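Local atomic coordinates of glycosyl transferase family 8 (Streptococcus pneumoniae, PDB entry 5GVV), a protein that transfers galactose from UDP-galactose to the terminal glucose of the already glycosylated serine-rich repeat protein PsrP, the third step of its O-glycosylation. Residues 274-285 with 300-310. Residues are numbered along the deposited sequence; the frame is centred on the assembly and turned at random.
Sequences QIFKLQCVNLTN and PEVHFHIVAYT
Strands 278-283 and 302-307 run parallel, their axes 4.6 Å apart at closest approach, and backbone hydrogen bonds pass alternately from one segment to the other, from Lys277 N to Glu301 O through Thr284 N to Val307 O. On the face carrying Gln279, His303 and His305, the His305 NE2-H points straight at Gln279 OE1, 2.6 Å away, with the oxygen lying in the imidazole plane. A bend at chi2 (-82°) swings the Gln279 amide over toward strand 302-307. Its NE2 reaches a water also bound by His303 ND1, while His303 NE2 and His305 ND1 bond to Thr326 OG1 and Tyr328 OH beside strand 302-307. Ahead of strand 278-283, Phe276 takes His303 CB over one ring face in a CH-pi contact, 3.6 Å from CB to the ring centroid. At the far end Leu283 CD1 makes a second CH-pi contact over a face of the Tyr309 ring, offset toward the rim, 3.6 Å from Tyr309 CE1. On the face of Cys280, Val302, Phe304 and Ile306 the contact is apolar: Cys280 SG touches Val302 CG1 at 3.6 Å, and Phe304 and Ile306 pack on helix 292-298, which links the strands in a beta-alpha-beta unit. With both ring nitrogens engaged, the imidazoles are probably fixed in rotation, linking strands 278-283, 302-307 and 325-328, directly by His305 and through water by His303.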
ATOM      1  N   GLN A 274     -22.046   8.985  -9.619  1.00 39.67           N
ATOM      2  CA  GLN A 274     -23.086   9.922  -9.233  1.00 41.82           C
ATOM      3  C   GLN A 274     -23.181  10.001  -7.715  1.00 39.65           C
ATOM      4  O   GLN A 274     -22.892   9.032  -7.009  1.00 41.79           O
ATOM      5  CB  GLN A 274     -24.433   9.517  -9.837  1.00 44.40           C
ATOM      6  CG  GLN A 274     -25.115   8.357  -9.123  1.00 41.06           C
ATOM      7  CD  GLN A 274     -25.680   7.333 -10.083  1.00 38.57           C
ATOM      8  OE1 GLN A 274     -26.775   7.508 -10.623  1.00 39.35           O
ATOM      9  NE2 GLN A 274     -24.935   6.256 -10.305  1.00 38.06           N
ATOM     10  N   ILE A 275     -23.567  11.171  -7.221  1.00 41.30           N
ATOM     11  CA  ILE A 275     -23.759  11.378  -5.794  1.00 38.76           C
ATOM     12  C   ILE A 275     -25.052  10.694  -5.381  1.00 32.13           C
ATOM     13  O   ILE A 275     -25.980  10.573  -6.184  1.00 36.34           O
ATOM     14  CB  ILE A 275     -23.804  12.879  -5.466  1.00 39.36           C
ATOM     15  CG1 ILE A 275     -22.729  13.609  -6.276  1.00 41.41           C
ATOM     16  CG2 ILE A 275     -23.640  13.121  -3.963  1.00 37.39           C
ATOM     17  CD1 ILE A 275     -22.524  15.056  -5.889  1.00 44.27           C
ATOM     18  N   PHE A 276     -25.106  10.222  -4.142  1.00 26.67           N
ATOM     19  CA  PHE A 276     -26.281   9.505  -3.668  1.00 25.55           C
ATOM     20  C   PHE A 276     -27.463  10.447  -3.446  1.00 24.93           C
ATOM     21  O   PHE A 276     -27.281  11.584  -3.009  1.00 24.55           O
ATOM     22  CB  PHE A 276     -25.941   8.715  -2.402  1.00 20.69           C
ATOM     23  CG  PHE A 276     -24.981   7.581  -2.642  1.00 19.11           C
ATOM     24  CD1 PHE A 276     -25.374   6.479  -3.394  1.00 18.40           C
ATOM     25  CD2 PHE A 276     -23.693   7.613  -2.123  1.00 21.07           C
ATOM     26  CE1 PHE A 276     -24.502   5.431  -3.627  1.00 18.95           C
ATOM     27  CE2 PHE A 276     -22.812   6.569  -2.348  1.00 20.18           C
ATOM     28  CZ  PHE A 276     -23.219   5.475  -3.106  1.00 18.75           C
ATOM     29  N   LYS A 277     -28.666   9.973  -3.763  1.00 25.71           N
ATOM     30  CA  LYS A 277     -29.869  10.788  -3.649  1.00 24.78           C
ATOM     31  C   LYS A 277     -30.671  10.415  -2.410  1.00 22.21           C
ATOM     32  O   LYS A 277     -31.639  11.094  -2.057  1.00 23.36           O
ATOM     33  CB  LYS A 277     -30.737  10.651  -4.907  1.00 26.90           C
ATOM     34  CG  LYS A 277     -30.037  11.094  -6.182  1.00 27.96           C
ATOM     35  CD  LYS A 277     -29.401  12.474  -6.009  1.00 36.45           C
ATOM     36  CE  LYS A 277     -30.453  13.559  -5.791  1.00 40.39           C
ATOM     37  NZ  LYS A 277     -30.167  14.374  -4.575  1.00 39.20           N
ATOM     38  N   LEU A 278     -30.254   9.341  -1.743  1.00 21.21           N
ATOM     39  CA  LEU A 278     -30.974   8.841  -0.575  1.00 19.29           C
ATOM     40  C   LEU A 278     -30.087   7.901   0.226  1.00 17.19           C
ATOM     41  O   LEU A 278     -29.226   7.220  -0.338  1.00 17.71           O
ATOM     42  CB  LEU A 278     -32.246   8.100  -1.007  1.00 18.96           C
ATOM     43  CG  LEU A 278     -33.339   7.903   0.050  1.00 19.41           C
ATOM     44  CD1 LEU A 278     -34.143   9.179   0.255  1.00 20.02           C
ATOM     45  CD2 LEU A 278     -34.262   6.759  -0.324  1.00 16.00           C
ATOM     46  N   GLN A 279     -30.302   7.870   1.539  1.00 16.56           N
ATOM     47  CA  GLN A 279     -29.562   6.978   2.430  1.00 19.06           C
ATOM     48  C   GLN A 279     -30.526   6.055   3.177  1.00 18.49           C
ATOM     49  O   GLN A 279     -31.398   6.522   3.917  1.00 16.65           O
ATOM     50  CB  GLN A 279     -28.730   7.794   3.428  1.00 20.65           C
ATOM     51  CG  GLN A 279     -27.759   8.791   2.774  1.00 19.14           C
ATOM     52  CD  GLN A 279     -26.451   8.159   2.320  1.00 20.95           C
ATOM     53  OE1 GLN A 279     -26.043   7.111   2.821  1.00 20.05           O
ATOM     54  NE2 GLN A 279     -25.783   8.803   1.367  1.00 20.68           N
ATOM     55  N   CYS A 280     -30.371   4.749   2.983  1.00 15.77           N
ATOM     56  CA  CYS A 280     -31.272   3.775   3.601  1.00 16.58           C
ATOM     57  C   CYS A 280     -30.541   2.922   4.628  1.00 16.55           C
ATOM     58  O   CYS A 280     -29.338   2.671   4.496  1.00 15.91           O
ATOM     59  CB  CYS A 280     -31.902   2.873   2.538  1.00 16.96           C
ATOM     60  SG  CYS A 280     -33.086   3.714   1.468  1.00 21.82           S
ATOM     61  N   VAL A 281     -31.264   2.478   5.652  1.00 15.15           N
ATOM     62  CA  VAL A 281     -30.648   1.690   6.711  1.00 13.34           C
ATOM     63  C   VAL A 281     -31.521   0.510   7.132  1.00 15.42           C
ATOM     64  O   VAL A 281     -32.760   0.594   7.145  1.00 16.86           O
ATOM     65  CB  VAL A 281     -30.295   2.584   7.930  1.00 15.99           C
ATOM     66  CG1 VAL A 281     -31.549   3.193   8.519  1.00 15.38           C
ATOM     67  CG2 VAL A 281     -29.530   1.802   8.984  1.00 13.63           C
ATOM     68  N   ASN A 282     -30.870  -0.605   7.442  1.00 15.49           N
ATOM     69  CA  ASN A 282     -31.545  -1.742   8.056  1.00 14.69           C
ATOM     70  C   ASN A 282     -30.629  -2.378   9.086  1.00 15.03           C
ATOM     71  O   ASN A 282     -29.412  -2.403   8.903  1.00 15.72           O
ATOM     72  CB  ASN A 282     -31.955  -2.782   7.013  1.00 15.21           C
ATOM     73  CG  ASN A 282     -32.433  -4.083   7.644  1.00 17.51           C
ATOM     74  OD1 ASN A 282     -31.696  -5.069   7.692  1.00 16.84           O
ATOM     75  ND2 ASN A 282     -33.663  -4.082   8.150  1.00 16.46           N
ATOM     76  N   LEU A 283     -31.215  -2.876  10.169  1.00 15.10           N
ATOM     77  CA  LEU A 283     -30.475  -3.600  11.190  1.00 16.53           C
ATOM     78  C   LEU A 283     -30.949  -5.044  11.162  1.00 19.42           C
ATOM     79  O   LEU A 283     -32.138  -5.315  11.357  1.00 22.14           O
ATOM     80  CB  LEU A 283     -30.744  -2.987  12.570  1.00 15.19           C
ATOM     81  CG  LEU A 283     -30.285  -3.753  13.812  1.00 16.68           C
ATOM     82  CD1 LEU A 283     -28.781  -3.651  14.008  1.00 15.96           C
ATOM     83  CD2 LEU A 283     -31.014  -3.245  15.050  1.00 21.96           C
ATOM     84  N   THR A 284     -30.032  -5.971  10.909  1.00 17.08           N
ATOM     85  CA  THR A 284     -30.383  -7.385  10.854  1.00 19.84           C
ATOM     86  C   THR A 284     -29.526  -8.187  11.821  1.00 24.35           C
ATOM     87  O   THR A 284     -28.418  -7.775  12.164  1.00 25.69           O
ATOM     88  CB  THR A 284     -30.174  -7.954   9.435  1.00 22.32           C
ATOM     89  OG1 THR A 284     -30.511  -9.348   9.414  1.00 23.51           O
ATOM     90  CG2 THR A 284     -28.719  -7.792   9.002  1.00 18.66           C
ATOM     91  N   ASN A 285     -30.033  -9.327  12.270  1.00 28.43           N
ATOM     92  CA  ASN A 285     -29.183 -10.284  12.965  1.00 31.42           C
ATOM     93  C   ASN A 285     -29.075 -11.558  12.135  1.00 32.72           C
ATOM     94  O   ASN A 285     -28.305 -12.469  12.454  1.00 31.91           O
ATOM     95  CB  ASN A 285     -29.714 -10.582  14.369  1.00 36.09           C
ATOM     96  CG  ASN A 285     -28.631 -11.095  15.301  1.00 41.23           C
ATOM     97  OD1 ASN A 285     -28.618 -12.268  15.677  1.00 45.86           O
ATOM     98  ND2 ASN A 285     -27.703 -10.214  15.665  1.00 37.42           N
ATOM     99  N   PRO A 300     -28.784   2.224  -7.857  1.00 19.57           N
ATOM    100  CA  PRO A 300     -27.377   2.616  -7.676  1.00 18.98           C
ATOM    101  C   PRO A 300     -27.241   3.983  -7.017  1.00 18.57           C
ATOM    102  O   PRO A 300     -26.176   4.311  -6.491  1.00 20.15           O
ATOM    103  CB  PRO A 300     -26.850   2.688  -9.115  1.00 16.93           C
ATOM    104  CG  PRO A 300     -28.068   2.932  -9.957  1.00 21.51           C
ATOM    105  CD  PRO A 300     -29.151   2.143  -9.284  1.00 18.01           C
ATOM    106  N   GLU A 301     -28.311   4.772  -7.052  1.00 21.89           N
ATOM    107  CA  GLU A 301     -28.281   6.117  -6.495  1.00 22.05           C
ATOM    108  C   GLU A 301     -28.759   6.152  -5.041  1.00 19.68           C
ATOM    109  O   GLU A 301     -28.870   7.222  -4.440  1.00 19.80           O
ATOM    110  CB  GLU A 301     -29.122   7.062  -7.352  1.00 22.87           C
ATOM    111  CG  GLU A 301     -30.627   6.892  -7.185  1.00 25.51           C
ATOM    112  CD  GLU A 301     -31.233   5.879  -8.139  1.00 23.85           C
ATOM    113  OE1 GLU A 301     -30.674   4.774  -8.292  1.00 26.34           O
ATOM    114  OE2 GLU A 301     -32.285   6.192  -8.731  1.00 30.24           O
ATOM    115  N   VAL A 302     -29.046   4.978  -4.483  1.00 17.08           N
ATOM    116  CA  VAL A 302     -29.336   4.858  -3.058  1.00 17.31           C
ATOM    117  C   VAL A 302     -28.150   4.193  -2.370  1.00 15.93           C
ATOM    118  O   VAL A 302     -27.626   3.188  -2.859  1.00 15.47           O
ATOM    119  CB  VAL A 302     -30.592   4.008  -2.807  1.00 15.36           C
ATOM    120  CG1 VAL A 302     -30.832   3.848  -1.324  1.00 15.21           C
ATOM    121  CG2 VAL A 302     -31.798   4.646  -3.455  1.00 13.09           C
ATOM    122  N   HIS A 303     -27.718   4.762  -1.250  1.00 15.80           N
ATOM    123  CA  HIS A 303     -26.674   4.152  -0.435  1.00 15.51           C
ATOM    124  C   HIS A 303     -27.330   3.368   0.695  1.00 15.97           C
ATOM    125  O   HIS A 303     -27.953   3.952   1.595  1.00 16.16           O
ATOM    126  CB  HIS A 303     -25.741   5.234   0.121  1.00 15.98           C
ATOM    127  CG  HIS A 303     -24.520   4.702   0.808  1.00 20.14           C
ATOM    128  ND1 HIS A 303     -23.520   5.521   1.289  1.00 18.01           N
ATOM    129  CD2 HIS A 303     -24.135   3.435   1.097  1.00 17.55           C
ATOM    130  CE1 HIS A 303     -22.576   4.784   1.842  1.00 23.09           C
ATOM    131  NE2 HIS A 303     -22.927   3.514   1.745  1.00 19.57           N
ATOM    132  N   PHE A 304     -27.202   2.046   0.641  1.00 13.27           N
ATOM    133  CA  PHE A 304     -27.795   1.187   1.659  1.00 16.60           C
ATOM    134  C   PHE A 304     -26.793   0.917   2.766  1.00 18.41           C
ATOM    135  O   PHE A 304     -25.624   0.619   2.499  1.00 16.74           O
ATOM    136  CB  PHE A 304     -28.217  -0.154   1.058  1.00 13.59           C
ATOM    137  CG  PHE A 304     -29.200  -0.044  -0.065  1.00 14.93           C
ATOM    138  CD1 PHE A 304     -30.562  -0.184   0.173  1.00 13.52           C
ATOM    139  CD2 PHE A 304     -28.764   0.162  -1.368  1.00 14.28           C
ATOM    140  CE1 PHE A 304     -31.481  -0.105  -0.872  1.00 14.53           C
ATOM    141  CE2 PHE A 304     -29.670   0.247  -2.419  1.00 13.76           C
ATOM    142  CZ  PHE A 304     -31.032   0.115  -2.168  1.00 14.18           C
ATOM    143  N   HIS A 305     -27.250   1.013   4.009  1.00 13.49           N
ATOM    144  CA  HIS A 305     -26.407   0.679   5.145  1.00 15.85           C
ATOM    145  C   HIS A 305     -27.025  -0.509   5.863  1.00 15.20           C
ATOM    146  O   HIS A 305     -28.138  -0.411   6.390  1.00 14.71           O
ATOM    147  CB  HIS A 305     -26.287   1.880   6.092  1.00 15.12           C
ATOM    148  CG  HIS A 305     -25.819   3.133   5.419  1.00 18.85           C
ATOM    149  ND1 HIS A 305     -24.516   3.584   5.502  1.00 20.74           N
ATOM    150  CD2 HIS A 305     -26.477   4.028   4.645  1.00 17.23           C
ATOM    151  CE1 HIS A 305     -24.394   4.700   4.803  1.00 20.46           C
ATOM    152  NE2 HIS A 305     -25.571   4.992   4.276  1.00 20.66           N
ATOM    153  N   ILE A 306     -26.317  -1.634   5.865  1.00 13.63           N
ATOM    154  CA  ILE A 306     -26.811  -2.839   6.526  1.00 13.74           C
ATOM    155  C   ILE A 306     -25.964  -3.110   7.761  1.00 14.19           C
ATOM    156  O   ILE A 306     -24.762  -3.371   7.652  1.00 14.05           O
ATOM    157  CB  ILE A 306     -26.789  -4.063   5.590  1.00 15.06           C
ATOM    158  CG1 ILE A 306     -27.472  -3.734   4.260  1.00 14.46           C
ATOM    159  CG2 ILE A 306     -27.476  -5.253   6.256  1.00 16.91           C
ATOM    160  CD1 ILE A 306     -28.904  -3.224   4.419  1.00 16.25           C
ATOM    161  N   VAL A 307     -26.593  -3.031   8.933  1.00 12.72           N
ATOM    162  CA  VAL A 307     -25.880  -3.110  10.201  1.00 11.25           C
ATOM    163  C   VAL A 307     -26.234  -4.410  10.912  1.00 13.74           C
ATOM    164  O   VAL A 307     -27.362  -4.887  10.812  1.00 16.15           O
ATOM    165  CB  VAL A 307     -26.251  -1.906  11.090  1.00 14.26           C
ATOM    166  CG1 VAL A 307     -25.429  -1.885  12.368  1.00 13.26           C
ATOM    167  CG2 VAL A 307     -26.049  -0.607  10.318  1.00 15.29           C
ATOM    168  N   ALA A 308     -25.261  -5.000  11.604  1.00 14.69           N
ATOM    169  CA  ALA A 308     -25.513  -6.152  12.462  1.00 15.50           C
ATOM    170  C   ALA A 308     -24.681  -5.990  13.721  1.00 17.43           C
ATOM    171  O   ALA A 308     -23.693  -5.253  13.717  1.00 18.03           O
ATOM    172  CB  ALA A 308     -25.163  -7.450  11.754  1.00 16.20           C
ATOM    173  N   TYR A 309     -25.077  -6.672  14.791  1.00 17.11           N
ATOM    174  CA  TYR A 309     -24.362  -6.593  16.061  1.00 17.70           C
ATOM    175  C   TYR A 309     -23.416  -7.782  16.205  1.00 16.82           C
ATOM    176  O   TYR A 309     -22.822  -7.990  17.261  1.00 20.61           O
ATOM    177  CB  TYR A 309     -25.354  -6.596  17.233  1.00 15.57           C
ATOM    178  CG  TYR A 309     -26.208  -5.347  17.369  1.00 15.97           C
ATOM    179  CD1 TYR A 309     -25.856  -4.159  16.739  1.00 13.11           C
ATOM    180  CD2 TYR A 309     -27.371  -5.361  18.138  1.00 15.92           C
ATOM    181  CE1 TYR A 309     -26.639  -3.017  16.870  1.00 13.32           C
ATOM    182  CE2 TYR A 309     -28.158  -4.226  18.274  1.00 15.94           C
ATOM    183  CZ  TYR A 309     -27.788  -3.060  17.638  1.00 15.54           C
ATOM    184  OH  TYR A 309     -28.569  -1.930  17.778  1.00 13.45           O
ATOM    185  N   THR A 310     -23.272  -8.557  15.137  1.00 19.02           N
ATOM    186  CA  THR A 310     -22.532  -9.812  15.206  1.00 19.36           C
ATOM    187  C   THR A 310     -21.859 -10.101  13.871  1.00 20.11           C
ATOM    188  O   THR A 310     -21.941  -9.285  12.947  1.00 19.66           O
ATOM    189  CB  THR A 310     -23.485 -10.978  15.568  1.00 24.52           C
ATOM    190  OG1 THR A 310     -22.773 -12.222  15.545  1.00 30.72           O
ATOM    191  CG2 THR A 310     -24.626 -11.040  14.577  1.00 21.06           C
TER
HETATM  192  O   HOH W   1     -22.727   8.268   1.212  1.00 23.65           O
HETATM  193  O   HOH W   2     -27.195  -8.071  14.697  1.00 26.17           O